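Local coordinates for protein PrgB (Enterococcus faecalis, PDB 6EVU) that promotes cell aggregation, biofilm formation and conjugation by binding and compacting DNA, the chain here being its adhesin domain, at residues 125-130 / 178-183. Numbering follows the deposited sequence.
Sequences KITKAE and FDASGK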
loop_
_atom_site.group_PDB
_atom_site.type_symbol
_atom_site.label_atom_id
_atom_site.label_comp_id
_atom_site.label_asym_id
_atom_site.label_seq_id
_atom_site.Cartn_x
_atom_site.Cartn_y
_atom_site.Cartn_z
ATOM N N LYS A 125 1.838 24.038 -7.218
ATOM C CA LYS A 125 2.097 23.587 -5.860
ATOM C C LYS A 125 0.893 22.884 -5.271
ATOM O O LYS A 125 -0.223 23.401 -5.329
ATOM C CB LYS A 125 2.478 24.797 -4.998
ATOM C CG LYS A 125 2.741 24.410 -3.527
ATOM C CD LYS A 125 3.771 25.415 -2.950
ATOM C CE LYS A 125 3.635 25.594 -1.441
ATOM N NZ LYS A 125 4.827 26.235 -0.805
ATOM N N ILE A 126 1.131 21.696 -4.700
ATOM C CA ILE A 126 0.124 20.915 -3.991
ATOM C C ILE A 126 0.420 21.059 -2.508
ATOM O O ILE A 126 1.458 20.593 -2.020
ATOM C CB ILE A 126 0.145 19.447 -4.424
ATOM C CG1 ILE A 126 -0.363 19.377 -5.866
ATOM C CG2 ILE A 126 -0.683 18.541 -3.407
ATOM C CD1 ILE A 126 -0.037 18.108 -6.572
ATOM N N THR A 127 -0.500 21.682 -1.784
ATOM C CA THR A 127 -0.281 21.979 -0.377
ATOM C C THR A 127 -1.086 21.102 0.561
ATOM O O THR A 127 -0.812 21.104 1.770
ATOM C CB THR A 127 -0.659 23.436 -0.093
ATOM O OG1 THR A 127 -2.012 23.646 -0.474
ATOM C CG2 THR A 127 0.155 24.389 -0.911
ATOM N N LYS A 128 -2.078 20.372 0.049
ATOM C CA LYS A 128 -2.977 19.583 0.887
ATOM C C LYS A 128 -3.347 18.335 0.088
ATOM O O LYS A 128 -3.373 18.378 -1.152
ATOM C CB LYS A 128 -4.235 20.422 1.215
ATOM C CG LYS A 128 -5.473 19.681 1.766
ATOM C CD LYS A 128 -6.577 20.652 2.197
ATOM C CE LYS A 128 -7.976 20.268 1.682
ATOM N NZ LYS A 128 -9.060 21.008 2.417
ATOM N N ALA A 129 -3.657 17.247 0.794
ATOM C CA ALA A 129 -4.152 16.028 0.153
ATOM C C ALA A 129 -5.142 15.304 1.060
ATOM O O ALA A 129 -5.067 15.386 2.276
ATOM C CB ALA A 129 -2.982 15.094 -0.213
ATOM N N GLU A 130 -6.103 14.627 0.435
ATOM C CA GLU A 130 -7.045 13.733 1.110
ATOM C C GLU A 130 -6.761 12.318 0.676
ATOM O O GLU A 130 -6.794 12.024 -0.519
ATOM C CB GLU A 130 -8.484 14.094 0.747
ATOM C CG GLU A 130 -8.919 15.374 1.429
ATOM C CD GLU A 130 -10.288 15.873 0.978
ATOM O OE1 GLU A 130 -10.817 15.353 -0.029
ATOM O OE2 GLU A 130 -10.831 16.813 1.617
ATOM N N PHE A 178 -4.597 18.866 -3.660
ATOM C CA PHE A 178 -5.168 20.208 -3.751
ATOM C C PHE A 178 -4.091 21.265 -3.863
ATOM O O PHE A 178 -3.056 21.205 -3.175
ATOM C CB PHE A 178 -6.058 20.501 -2.540
ATOM C CG PHE A 178 -7.237 19.573 -2.416
ATOM C CD1 PHE A 178 -7.137 18.400 -1.687
ATOM C CD2 PHE A 178 -8.434 19.883 -3.027
ATOM C CE1 PHE A 178 -8.264 17.525 -1.579
ATOM C CE2 PHE A 178 -9.520 19.051 -2.955
ATOM C CZ PHE A 178 -9.438 17.855 -2.189
ATOM N N ASP A 179 -4.351 22.243 -4.725
ATOM C CA ASP A 179 -3.464 23.389 -4.872
ATOM C C ASP A 179 -3.739 24.399 -3.752
ATOM O O ASP A 179 -4.597 24.197 -2.891
ATOM C CB ASP A 179 -3.584 23.971 -6.280
ATOM C CG ASP A 179 -4.878 24.768 -6.528
ATOM O OD1 ASP A 179 -5.524 25.264 -5.588
ATOM O OD2 ASP A 179 -5.220 24.931 -7.725
ATOM N N ALA A 180 -2.913 25.445 -3.705
ATOM C CA ALA A 180 -2.958 26.411 -2.606
ATOM C C ALA A 180 -4.309 27.085 -2.499
ATOM O O ALA A 180 -4.745 27.437 -1.396
ATOM C CB ALA A 180 -1.872 27.474 -2.805
ATOM N N SER A 181 -4.974 27.273 -3.630
ATOM C CA SER A 181 -6.293 27.888 -3.662
ATOM C C SER A 181 -7.404 26.922 -3.263
ATOM O O SER A 181 -8.570 27.325 -3.242
ATOM C CB SER A 181 -6.582 28.419 -5.061
ATOM O OG SER A 181 -7.041 27.328 -5.861
ATOM N N GLY A 182 -7.089 25.658 -2.993
ATOM C CA GLY A 182 -8.088 24.675 -2.600
ATOM C C GLY A 182 -8.713 23.883 -3.732
ATOM O O GLY A 182 -9.675 23.148 -3.497
ATOM N N LYS A 183 -8.192 24.001 -4.942
ATOM C CA LYS A 183 -8.737 23.301 -6.092
ATOM C C LYS A 183 -8.022 21.978 -6.293
ATOM O O LYS A 183 -6.790 21.910 -6.281
ATOM C CB LYS A 183 -8.575 24.164 -7.332
ATOM C CG LYS A 183 -8.998 23.483 -8.613
ATOM C CD LYS A 183 -10.475 22.997 -8.500
ATOM C CE LYS A 183 -11.036 22.515 -9.863
ATOM N NZ LYS A 183 -12.527 22.281 -9.777
#
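Thr127 and Lys128 both turn their backbone N-H groups to the carbonyl of Phe178, two residues set against one, which is the hallmark of a classic beta bulge. The bond from Thr127 N to Phe178 O is 2.9 Å long, whereas Lys128 N reaches the same oxygen only weakly. In return, Phe178 N donates to Lys128 O at 2.8 Å, making Lys128 and Phe178 an antiparallel hydrogen-bonded pair. Before the bulge, Asp179 CA lies 3.3 Å from Lys125 O in a CA-H...O contact, and a type I turn runs from Asp179 to Gly182. This bulge sits where strand 124-137 pairs with the end of strand 169-179, within an antiparallel sheet in the adhesin domain of this antigen I/II family protein; the turn leads the chain back into strand 184-185.

Phe178 supplies the main side-chain surface. With CG anti to its carbonyl carbon (chi1 -62°), its ring extends along strand 124-137 past Lys128 to Glu130. Lys128 lays CE over one face, toward the rim, in a CH-pi contact 4.3 Å from the ring centroid; its ammonium is more distant, so any cation-pi attraction is weak. Glu130 comes to the ring edge, OE1 standing 3.6 Å from Phe178 CZ, with carboxylate and ring planes 73° apart. At the other end, Thr127 CG2 meets Ala180 CB at 4.1 Å. The turn is braced from within by Asp179, whose OD1 accepts Ser181 OG on its syn side and Lys183 N, 3.0 Å away, from above the carboxylate plane. Ile126, buried, packs its CG2 against Phe178 O and also touches Val185 and Tyr121.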